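D-alanyl transferase DltD (Enterococcus faecium TX0133A04, PDB 6PFX) probably transfers D-alanine in the D-alanylation of lipoteichoic acid, a step in building the cell wall of this Gram-positive bacterium. Local coordinates at residues A[30-33]-A[34-38]; A[75-79]-A[80-84]; A[127-130]-A[131-135]; A[280-284]-A[285-289]. One frame throughout, in Å; residues are numbered along the deposited sequence.

Contact 1: A[30-33]-A[34-38]; sequences KNYA and LSEKQ
The C-terminal turn of helix 28-35 closes here through Y32, S35 and E36, just ahead of strand 39-43. L34 N and S35 N still make helical bonds to K30 O and N31 O; beyond them the turn tightens, and E36 N reaches A33 O at 2.9 Å from above the carbonyl plane. S35 turns its hydroxyl back on the helix: with chi1 at 83°, OG stands between its own backbone N and carbonyl carbon and donates to Y32 O at 2.7 Å, in the carbonyl plane and on a lone pair. E36 carries its extended chain back toward Y32, where carboxylate and ring planes are turned 85° apart and OE2 comes within 2.9 Å of Y32 CE2. Q38 NE2 donates to the other carboxylate oxygen, E36 OE1, at 2.8 Å, nearly along its C-O axis, and so holds the end of the E36 chain in place. Farther back along the helix, K30 NZ donates to N31 OD1 and is also held by S88, G26 and a salt bridge to D27. K30, N31 and L34 lean on helix 79-89, Y32 and A33 meet I12 of helix 9-18, and A33 and L34 also touch strand 39-43.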
loop_
_atom_site.group_PDB
_atom_site.type_symbol
_atom_site.label_atom_id
_atom_site.label_comp_id
_atom_site.label_asym_id
_atom_site.label_seq_id
_atom_site.Cartn_x
_atom_site.Cartn_y
_atom_site.Cartn_z
ATOM N N LYS A 30 -13.611 -9.050 -0.713
ATOM C CA LYS A 30 -13.052 -7.781 -1.169
ATOM C C LYS A 30 -13.673 -7.336 -2.493
ATOM O O LYS A 30 -13.932 -6.145 -2.684
ATOM C CB LYS A 30 -11.523 -7.867 -1.238
ATOM C CG LYS A 30 -10.947 -8.471 -2.515
ATOM C CD LYS A 30 -9.428 -8.610 -2.405
ATOM C CE LYS A 30 -8.751 -8.654 -3.748
ATOM N NZ LYS A 30 -9.349 -9.703 -4.623
ATOM N N ASN A 31 -13.942 -8.274 -3.411
ATOM C CA ASN A 31 -14.465 -7.882 -4.720
ATOM C C ASN A 31 -15.914 -7.412 -4.619
ATOM O O ASN A 31 -16.320 -6.458 -5.296
ATOM C CB ASN A 31 -14.347 -9.032 -5.721
ATOM C CG ASN A 31 -12.911 -9.415 -6.018
ATOM O OD1 ASN A 31 -11.958 -8.839 -5.481
ATOM N ND2 ASN A 31 -12.748 -10.404 -6.878
ATOM N N TYR A 32 -16.716 -8.081 -3.793
ATOM C CA TYR A 32 -18.063 -7.592 -3.547
ATOM C C TYR A 32 -18.019 -6.202 -2.930
ATOM O O TYR A 32 -18.727 -5.283 -3.363
ATOM C CB TYR A 32 -18.811 -8.548 -2.623
ATOM C CG TYR A 32 -20.181 -8.033 -2.252
ATOM C CD1 TYR A 32 -21.194 -7.998 -3.184
ATOM C CD2 TYR A 32 -20.450 -7.559 -0.979
ATOM C CE1 TYR A 32 -22.446 -7.525 -2.861
ATOM C CE2 TYR A 32 -21.695 -7.087 -0.644
ATOM C CZ TYR A 32 -22.692 -7.074 -1.590
ATOM O OH TYR A 32 -23.936 -6.600 -1.255
ATOM N N ALA A 33 -17.193 -6.029 -1.900
ATOM C CA ALA A 33 -17.133 -4.741 -1.230
ATOM C C ALA A 33 -16.712 -3.654 -2.203
ATOM O O ALA A 33 -17.320 -2.580 -2.247
ATOM C CB ALA A 33 -16.166 -4.813 -0.053
ATOM N N LEU A 34 -15.656 -3.912 -2.987
ATOM C CA LEU A 34 -15.182 -2.921 -3.948
ATOM C C LEU A 34 -16.248 -2.589 -4.985
ATOM O O LEU A 34 -16.273 -1.464 -5.502
ATOM C CB LEU A 34 -13.894 -3.412 -4.611
ATOM C CG LEU A 34 -12.687 -3.434 -3.671
ATOM C CD1 LEU A 34 -11.503 -4.163 -4.282
ATOM C CD2 LEU A 34 -12.282 -2.014 -3.281
ATOM N N SER A 35 -17.158 -3.527 -5.275
ATOM C CA SER A 35 -18.241 -3.239 -6.210
ATOM C C SER A 35 -19.233 -2.214 -5.673
ATOM O O SER A 35 -19.985 -1.638 -6.466
ATOM C CB SER A 35 -18.982 -4.518 -6.627
ATOM O OG SER A 35 -19.975 -4.925 -5.694
ATOM N N GLU A 36 -19.246 -1.970 -4.362
ATOM C CA GLU A 36 -20.146 -0.992 -3.771
ATOM C C GLU A 36 -19.515 0.393 -3.812
ATOM O O GLU A 36 -18.314 0.555 -3.559
ATOM C CB GLU A 36 -20.475 -1.345 -2.322
ATOM C CG GLU A 36 -21.075 -2.721 -2.129
ATOM C CD GLU A 36 -21.443 -3.010 -0.681
ATOM O OE1 GLU A 36 -21.511 -2.064 0.136
ATOM O OE2 GLU A 36 -21.672 -4.193 -0.357
ATOM N N LYS A 37 -20.346 1.391 -4.117
ATOM C CA LYS A 37 -19.873 2.763 -4.244
ATOM C C LYS A 37 -19.225 3.250 -2.961
ATOM O O LYS A 37 -18.270 4.035 -3.004
ATOM C CB LYS A 37 -21.057 3.673 -4.573
ATOM C CG LYS A 37 -20.719 5.124 -4.844
ATOM C CD LYS A 37 -22.013 5.935 -4.988
ATOM C CE LYS A 37 -21.759 7.399 -5.328
ATOM N NZ LYS A 37 -21.666 7.636 -6.798
ATOM N N GLN A 38 -19.710 2.771 -1.812
ATOM C CA GLN A 38 -19.302 3.359 -0.541
ATOM C C GLN A 38 -17.890 2.956 -0.147
ATOM O O GLN A 38 -17.238 3.681 0.609
ATOM C CB GLN A 38 -20.270 2.970 0.573
ATOM C CG GLN A 38 -20.275 1.487 0.893
ATOM C CD GLN A 38 -21.137 1.141 2.094
ATOM O OE1 GLN A 38 -21.249 1.920 3.040
ATOM N NE2 GLN A 38 -21.740 -0.042 2.063
#

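Contact 2: A[75-79]-A[80-84]; sequences PGTQS and LSQYM
The backbone leaves its loop for helix 79-89 at the N-cap residue Q78, whose carbonyl accepts Q82 N at 3.1 Å, nearly along the C=O axis, while S79 O takes Y83 N at 2.8 Å. Q82 then adds its side chain to the same turn. Its chain runs extended from a CG that lies anti to the carbonyl carbon (chi1 -77°), which folds the amide back over the start of the helix. NE2 thereby approaches Q78 O at 3.4 Å in a weak but straight bond, and Q82 crosses T77 at about a right angle, with NE2 3.6 Å from T77 OG1. Both groups have firmer partners outside the segments: Q82 OE1 accepts from G44 N, just after strand 39-43, and T77 OG1 bonds with G44 O and with A74 N of its own loop. On another side of the turn, S81 OG and the loop share a water, which donates to G76 O at 2.7 Å, accepts from Q78 N and lies 2.7 Å from S81 OG. S79 OG and Q78 NE2 both turn to the carboxylate of E271. The chemistry is thus that of a buried helix start whose polar groups are met by backbone, water and E271. T77 also lies near, without touching, S46, H348 and D345, whose geometry would fit a Ser-His-Asp triad, consistent with the SGNH-hydrolase clan.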
loop_
_atom_site.group_PDB
_atom_site.type_symbol
_atom_site.label_atom_id
_atom_site.label_comp_id
_atom_site.label_asym_id
_atom_site.label_seq_id
_atom_site.Cartn_x
_atom_site.Cartn_y
_atom_site.Cartn_z
ATOM N N PRO A 75 0.888 -5.868 7.370
ATOM C CA PRO A 75 2.346 -5.887 7.573
ATOM C C PRO A 75 3.035 -6.717 6.502
ATOM O O PRO A 75 2.765 -7.909 6.341
ATOM C CB PRO A 75 2.508 -6.490 8.974
ATOM C CG PRO A 75 1.245 -6.150 9.661
ATOM C CD PRO A 75 0.168 -6.268 8.595
ATOM N N GLY A 76 3.904 -6.067 5.742
ATOM C CA GLY A 76 4.656 -6.733 4.706
ATOM C C GLY A 76 4.021 -6.754 3.332
ATOM O O GLY A 76 4.614 -7.331 2.413
ATOM N N THR A 77 2.843 -6.152 3.148
ATOM C CA THR A 77 2.282 -6.026 1.807
ATOM C C THR A 77 3.000 -4.888 1.082
ATOM O O THR A 77 3.001 -3.750 1.564
ATOM C CB THR A 77 0.773 -5.777 1.810
ATOM O OG1 THR A 77 0.458 -4.578 2.524
ATOM C CG2 THR A 77 0.041 -6.953 2.432
ATOM N N GLN A 78 3.641 -5.204 -0.047
ATOM C CA GLN A 78 4.297 -4.212 -0.901
ATOM C C GLN A 78 3.644 -4.234 -2.283
ATOM O O GLN A 78 2.506 -4.696 -2.421
ATOM C CB GLN A 78 5.811 -4.458 -0.949
ATOM C CG GLN A 78 6.431 -4.579 0.448
ATOM C CD GLN A 78 7.970 -4.482 0.535
ATOM O OE1 GLN A 78 8.520 -4.567 1.639
ATOM N NE2 GLN A 78 8.660 -4.305 -0.596
ATOM N N SER A 79 4.326 -3.732 -3.315
ATOM C CA SER A 79 3.613 -3.440 -4.561
ATOM C C SER A 79 3.136 -4.705 -5.269
ATOM O O SER A 79 2.030 -4.726 -5.821
ATOM C CB SER A 79 4.466 -2.594 -5.508
ATOM O OG SER A 79 4.665 -1.300 -4.966
ATOM N N LEU A 80 3.956 -5.760 -5.284
ATOM C CA LEU A 80 3.582 -6.985 -5.985
ATOM C C LEU A 80 2.317 -7.585 -5.382
ATOM O O LEU A 80 1.366 -7.919 -6.099
ATOM C CB LEU A 80 4.744 -7.973 -5.932
ATOM C CG LEU A 80 4.708 -9.150 -6.896
ATOM C CD1 LEU A 80 6.109 -9.716 -7.008
ATOM C CD2 LEU A 80 3.774 -10.201 -6.399
ATOM N N SER A 81 2.266 -7.683 -4.052
ATOM C CA SER A 81 1.084 -8.242 -3.412
ATOM C C SER A 81 -0.140 -7.380 -3.680
ATOM O O SER A 81 -1.231 -7.896 -3.951
ATOM C CB SER A 81 1.305 -8.360 -1.908
ATOM O OG SER A 81 2.313 -9.310 -1.646
ATOM N N GLN A 82 0.007 -6.063 -3.616
ATOM C CA GLN A 82 -1.187 -5.241 -3.821
ATOM C C GLN A 82 -1.607 -5.210 -5.283
ATOM O O GLN A 82 -2.803 -5.096 -5.574
ATOM C CB GLN A 82 -1.015 -3.886 -3.151
ATOM C CG GLN A 82 -1.226 -4.080 -1.621
ATOM C CD GLN A 82 -0.840 -2.902 -0.756
ATOM O OE1 GLN A 82 -1.703 -2.218 -0.212
ATOM N NE2 GLN A 82 0.458 -2.700 -0.568
ATOM N N TYR A 83 -0.660 -5.358 -6.211
ATOM C CA TYR A 83 -1.037 -5.587 -7.600
ATOM C C TYR A 83 -1.930 -6.815 -7.740
ATOM O O TYR A 83 -2.907 -6.794 -8.492
ATOM C CB TYR A 83 0.193 -5.782 -8.490
ATOM C CG TYR A 83 -0.168 -6.126 -9.925
ATOM C CD1 TYR A 83 -0.552 -5.134 -10.806
ATOM C CD2 TYR A 83 -0.132 -7.436 -10.397
ATOM C CE1 TYR A 83 -0.889 -5.426 -12.128
ATOM C CE2 TYR A 83 -0.473 -7.737 -11.715
ATOM C CZ TYR A 83 -0.842 -6.722 -12.578
ATOM O OH TYR A 83 -1.185 -6.995 -13.892
ATOM N N MET A 84 -1.584 -7.912 -7.054
ATOM C CA MET A 84 -2.379 -9.130 -7.172
ATOM C C MET A 84 -3.782 -8.915 -6.622
ATOM O O MET A 84 -4.755 -9.467 -7.146
ATOM C CB MET A 84 -1.723 -10.287 -6.422
ATOM C CG MET A 84 -0.349 -10.654 -6.900
ATOM S SD MET A 84 -0.318 -10.985 -8.655
ATOM C CE MET A 84 -1.698 -12.118 -8.809
HETATM O O HOH W 1 4.315 -8.374 -0.112
#

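Contact 3: A[127-130]-A[131-135]; sequences YDWL and FSMKK
W129 sends its indole out with CG anti to the backbone N (chi1 158°), and M133, one turn later, runs extended to SD and then bends at chi3 (46°), so that the two side chains lie side by side and point the same way. The sulfur stands above the plane of the indole, offset toward the rim near the pyrrole nitrogen: M133 SD is 3.5 Å from W129 NE1 and 4.0 Å from the centroid of the five-membered ring, 36° off the ring normal. L130 CD2 lies over the same face of the indole, offset toward its rim. The pyrrole nitrogen has its own hydrogen-bond partner in D140, so the sulfur contact is probably mainly one of dispersion.

Farther round the helix, F131 sets its ring edge against the backbone, with CD2 3.1 Å from Y127 O near the ring plane. That same oxygen receives F131 N at 2.9 Å, and the ring stacks with W184. S132 folds its hydroxyl back, OG donating to W129 O at 2.6 Å in the carbonyl plane and on a lone pair. S132 N reaches the same oxygen from above that plane, so two donors grip the carbonyl as the helix unwinds. R87 of helix 79-89 also bonds to S132 OG. A water then bridges L130 O and M133 O.

A Met-aromatic contact spanning one turn, joined to a serine that bonds back to a carbonyl, thus finishes helix 123-132 where it packs on helices 79-89, 138-147 and 157-167.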
loop_
_atom_site.group_PDB
_atom_site.type_symbol
_atom_site.label_atom_id
_atom_site.label_comp_id
_atom_site.label_asym_id
_atom_site.label_seq_id
_atom_site.Cartn_x
_atom_site.Cartn_y
_atom_site.Cartn_z
ATOM N N TYR A 127 -4.012 -17.387 -10.266
ATOM C CA TYR A 127 -4.796 -18.046 -11.301
ATOM C C TYR A 127 -5.838 -17.094 -11.878
ATOM O O TYR A 127 -6.103 -17.110 -13.087
ATOM C CB TYR A 127 -5.471 -19.294 -10.733
ATOM C CG TYR A 127 -4.555 -20.426 -10.315
ATOM C CD1 TYR A 127 -3.177 -20.334 -10.447
ATOM C CD2 TYR A 127 -5.087 -21.602 -9.793
ATOM C CE1 TYR A 127 -2.360 -21.367 -10.067
ATOM C CE2 TYR A 127 -4.269 -22.647 -9.424
ATOM C CZ TYR A 127 -2.909 -22.516 -9.554
ATOM O OH TYR A 127 -2.079 -23.537 -9.173
ATOM N N ASP A 128 -6.435 -16.250 -11.029
ATOM C CA ASP A 128 -7.331 -15.218 -11.531
ATOM C C ASP A 128 -6.669 -14.446 -12.669
ATOM O O ASP A 128 -7.272 -14.204 -13.720
ATOM C CB ASP A 128 -7.677 -14.217 -10.424
ATOM C CG ASP A 128 -8.745 -14.713 -9.454
ATOM O OD1 ASP A 128 -9.460 -15.692 -9.749
ATOM O OD2 ASP A 128 -8.860 -14.091 -8.375
ATOM N N TRP A 129 -5.423 -14.020 -12.447
ATOM C CA TRP A 129 -4.687 -13.260 -13.450
ATOM C C TRP A 129 -4.493 -14.081 -14.714
ATOM O O TRP A 129 -4.807 -13.625 -15.818
ATOM C CB TRP A 129 -3.345 -12.852 -12.848
ATOM C CG TRP A 129 -2.277 -12.530 -13.831
ATOM C CD1 TRP A 129 -2.315 -11.577 -14.813
ATOM C CD2 TRP A 129 -0.976 -13.131 -13.904
ATOM N NE1 TRP A 129 -1.120 -11.564 -15.499
ATOM C CE2 TRP A 129 -0.286 -12.510 -14.961
ATOM C CE3 TRP A 129 -0.332 -14.141 -13.183
ATOM C CZ2 TRP A 129 1.019 -12.865 -15.315
ATOM C CZ3 TRP A 129 0.964 -14.492 -13.538
ATOM C CH2 TRP A 129 1.622 -13.854 -14.592
ATOM N N LEU A 130 -4.015 -15.317 -14.567
ATOM C CA LEU A 130 -3.734 -16.141 -15.736
ATOM C C LEU A 130 -4.982 -16.353 -16.585
ATOM O O LEU A 130 -4.917 -16.288 -17.817
ATOM C CB LEU A 130 -3.160 -17.489 -15.306
ATOM C CG LEU A 130 -1.777 -17.453 -14.662
ATOM C CD1 LEU A 130 -1.365 -18.832 -14.162
ATOM C CD2 LEU A 130 -0.727 -16.937 -15.620
ATOM N N PHE A 131 -6.120 -16.647 -15.953
ATOM C CA PHE A 131 -7.356 -16.869 -16.701
ATOM C C PHE A 131 -7.945 -15.573 -17.236
ATOM O O PHE A 131 -8.791 -15.629 -18.137
ATOM C CB PHE A 131 -8.370 -17.635 -15.840
ATOM C CG PHE A 131 -8.026 -19.094 -15.658
ATOM C CD1 PHE A 131 -8.285 -20.020 -16.660
ATOM C CD2 PHE A 131 -7.444 -19.544 -14.491
ATOM C CE1 PHE A 131 -7.956 -21.363 -16.496
ATOM C CE2 PHE A 131 -7.118 -20.884 -14.327
ATOM C CZ PHE A 131 -7.378 -21.789 -15.327
ATOM N N SER A 132 -7.488 -14.421 -16.732
ATOM C CA SER A 132 -7.953 -13.121 -17.193
ATOM C C SER A 132 -7.211 -12.643 -18.431
ATOM O O SER A 132 -7.741 -11.807 -19.173
ATOM C CB SER A 132 -7.741 -12.062 -16.097
ATOM O OG SER A 132 -6.409 -11.549 -16.086
ATOM N N MET A 133 -5.999 -13.150 -18.663
ATOM C CA MET A 133 -5.152 -12.641 -19.732
ATOM C C MET A 133 -5.727 -12.999 -21.094
ATOM O O MET A 133 -5.983 -14.171 -21.384
ATOM C CB MET A 133 -3.752 -13.250 -19.627
ATOM C CG MET A 133 -2.920 -12.727 -18.478
ATOM S SD MET A 133 -1.304 -13.524 -18.367
ATOM C CE MET A 133 -0.797 -13.465 -20.069
ATOM N N LYS A 134 -5.911 -11.985 -21.937
ATOM C CA LYS A 134 -6.269 -12.195 -23.330
ATOM C C LYS A 134 -5.101 -11.943 -24.267
ATOM O O LYS A 134 -5.104 -12.453 -25.391
ATOM C CB LYS A 134 -7.434 -11.282 -23.733
ATOM C CG LYS A 134 -8.699 -11.470 -22.906
ATOM C CD LYS A 134 -9.324 -12.854 -23.094
ATOM C CE LYS A 134 -9.987 -13.028 -24.469
ATOM N NZ LYS A 134 -10.362 -14.454 -24.728
ATOM N N LYS A 135 -4.108 -11.177 -23.826
ATOM C CA LYS A 135 -2.865 -10.998 -24.551
ATOM C C LYS A 135 -1.779 -10.781 -23.510
ATOM O O LYS A 135 -2.060 -10.464 -22.352
ATOM C CB LYS A 135 -2.925 -9.799 -25.495
ATOM C CG LYS A 135 -3.001 -8.466 -24.783
ATOM C CD LYS A 135 -3.152 -7.314 -25.770
ATOM C CE LYS A 135 -3.126 -5.971 -25.057
ATOM N NZ LYS A 135 -4.145 -5.892 -23.967
HETATM O O HOH W 2 -6.034 -16.439 -20.034
#

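Contact 4: A[280-284]-A[285-289]; sequences DQLAK and NHNEV
Helix 271-284 ends in a Schellman motif, in which H286 takes positive phi (55°) and the chain turns back over the last helical turn before entering strand 288-293. N287 N bonds to L282 O at 3.0 Å, and H286 N, coming from above the carbonyl plane, reaches A283 O at 3.0 Å; just before them, N285 N still makes the helical bond to Q281 O. The imidazole of H286 is laid back over the helix end, with A283 O above one of its faces.

Two amides meet on another side of the turn. Q281, bent at chi2 (68°), sets its amide plane 89° from that of N285, and the two are joined through one water that accepts from both Q281 NE2 and N285 ND2, the latter at 2.8 Å. N285 ND2 also makes a weak bond to N287 OD1. That oxygen rests 3.4 Å from L282 CD2, while N287 ND2 donates to M93 O and K96 O, fastening the buried amide to the loop before strand 97-101. L282 CD2 packs in turn on V289 CG2 at 3.9 Å, the leucine crossing both N287 and V289 at about a right angle. The exposed K284 reaches back one turn, and NZ forms a salt bridge with D280 OD1 on the syn lone pair of that oxygen.

V98 of the neighbouring strand 97-101 touches L282, N287 and V289, packing this end of the helix on the sheet. The Schellman motif caps the helix and returns the chain to strand 288-293, which lies parallel to 97-101 in the central sheet of this alpha/beta fold.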
loop_
_atom_site.group_PDB
_atom_site.type_symbol
_atom_site.label_atom_id
_atom_site.label_comp_id
_atom_site.label_asym_id
_atom_site.label_seq_id
_atom_site.Cartn_x
_atom_site.Cartn_y
_atom_site.Cartn_z
ATOM N N ASP A 280 0.279 0.292 -13.800
ATOM C CA ASP A 280 -0.306 -0.290 -15.003
ATOM C C ASP A 280 -1.772 -0.623 -14.777
ATOM O O ASP A 280 -2.634 -0.271 -15.590
ATOM C CB ASP A 280 0.524 -1.525 -15.360
ATOM C CG ASP A 280 0.209 -2.099 -16.731
ATOM O OD1 ASP A 280 -0.722 -2.929 -16.825
ATOM O OD2 ASP A 280 0.921 -1.750 -17.702
ATOM N N GLN A 281 -2.079 -1.286 -13.666
ATOM C CA GLN A 281 -3.452 -1.699 -13.415
ATOM C C GLN A 281 -4.340 -0.516 -13.046
ATOM O O GLN A 281 -5.495 -0.456 -13.474
ATOM C CB GLN A 281 -3.483 -2.792 -12.349
ATOM C CG GLN A 281 -4.832 -3.469 -12.171
ATOM C CD GLN A 281 -5.243 -4.322 -13.365
ATOM O OE1 GLN A 281 -4.433 -4.633 -14.227
ATOM N NE2 GLN A 281 -6.515 -4.695 -13.414
ATOM N N LEU A 282 -3.829 0.434 -12.258
ATOM C CA LEU A 282 -4.612 1.618 -11.925
ATOM C C LEU A 282 -4.977 2.374 -13.187
ATOM O O LEU A 282 -6.118 2.817 -13.353
ATOM C CB LEU A 282 -3.824 2.513 -10.972
ATOM C CG LEU A 282 -3.699 1.923 -9.576
ATOM C CD1 LEU A 282 -2.605 2.698 -8.839
ATOM C CD2 LEU A 282 -4.951 2.025 -8.791
ATOM N N ALA A 283 -4.043 2.462 -14.127
ATOM C CA ALA A 283 -4.312 3.194 -15.356
ATOM C C ALA A 283 -5.321 2.443 -16.214
ATOM O O ALA A 283 -6.256 3.045 -16.756
ATOM C CB ALA A 283 -3.000 3.439 -16.103
ATOM N N LYS A 284 -5.173 1.119 -16.318
ATOM C CA LYS A 284 -6.087 0.336 -17.153
ATOM C C LYS A 284 -7.509 0.376 -16.612
ATOM O O LYS A 284 -8.467 0.340 -17.394
ATOM C CB LYS A 284 -5.563 -1.093 -17.312
ATOM C CG LYS A 284 -4.333 -1.136 -18.225
ATOM C CD LYS A 284 -3.658 -2.500 -18.309
ATOM C CE LYS A 284 -2.400 -2.453 -19.189
ATOM N NZ LYS A 284 -1.579 -3.699 -19.047
ATOM N N ASN A 285 -7.664 0.481 -15.293
ATOM C CA ASN A 285 -8.966 0.603 -14.658
ATOM C C ASN A 285 -9.520 2.022 -14.656
ATOM O O ASN A 285 -10.634 2.237 -14.158
ATOM C CB ASN A 285 -8.863 0.219 -13.182
ATOM C CG ASN A 285 -8.788 -1.246 -12.959
ATOM O OD1 ASN A 285 -9.197 -2.046 -13.799
ATOM N ND2 ASN A 285 -8.299 -1.621 -11.784
ATOM N N HIS A 286 -8.766 2.999 -15.147
ATOM C CA HIS A 286 -9.163 4.406 -15.066
ATOM C C HIS A 286 -9.449 4.833 -13.624
ATOM O O HIS A 286 -10.388 5.588 -13.346
ATOM C CB HIS A 286 -10.323 4.703 -16.022
ATOM C CG HIS A 286 -10.045 4.276 -17.434
ATOM N ND1 HIS A 286 -9.132 4.924 -18.240
ATOM C CD2 HIS A 286 -10.533 3.250 -18.171
ATOM C CE1 HIS A 286 -9.079 4.323 -19.416
ATOM N NE2 HIS A 286 -9.920 3.304 -19.400
ATOM N N ASN A 287 -8.623 4.357 -12.695
ATOM C CA ASN A 287 -8.736 4.787 -11.314
ATOM C C ASN A 287 -8.160 6.190 -11.172
ATOM O O ASN A 287 -7.115 6.504 -11.741
ATOM C CB ASN A 287 -7.929 3.873 -10.395
ATOM C CG ASN A 287 -8.509 2.492 -10.283
ATOM O OD1 ASN A 287 -7.831 1.502 -10.533
ATOM N ND2 ASN A 287 -9.778 2.414 -9.927
ATOM N N GLU A 288 -8.823 7.026 -10.389
ATOM C CA GLU A 288 -8.215 8.253 -9.900
ATOM C C GLU A 288 -7.602 7.922 -8.547
ATOM O O GLU A 288 -8.235 7.252 -7.726
ATOM C CB GLU A 288 -9.251 9.357 -9.755
ATOM C CG GLU A 288 -9.798 9.863 -11.104
ATOM C CD GLU A 288 -8.814 10.751 -11.873
ATOM O OE1 GLU A 288 -7.777 11.171 -11.316
ATOM O OE2 GLU A 288 -9.080 11.039 -13.060
ATOM N N VAL A 289 -6.363 8.344 -8.329
ATOM C CA VAL A 289 -5.606 7.891 -7.171
ATOM C C VAL A 289 -5.009 9.088 -6.449
ATOM O O VAL A 289 -4.518 10.028 -7.085
ATOM C CB VAL A 289 -4.461 6.922 -7.569
ATOM C CG1 VAL A 289 -3.877 6.218 -6.339
ATOM C CG2 VAL A 289 -4.898 5.911 -8.602
HETATM O O HOH W 3 -8.524 -4.291 -11.079
#

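Overall arrangement
Contact 2 lies nearest the middle of the chain, its centre about 7 Å from that of the chain, and all of its touching residues are buried; contact 4 is mostly buried, whereas contacts 1 and 3 lie farther out. Contact 2 starts a helix, while the other three end one, and only contact 4 does so with a Schellman motif. Contacts 1 and 3 share a serine hydroxyl returned to a carbonyl three residues back, but beside it one places a carboxylate near a ring and the other a sulfur. Helix 79-89 is the common neighbour: it carries contact 2 and touches the remaining three, meeting contact 4 directly where Y83 packs on Q281.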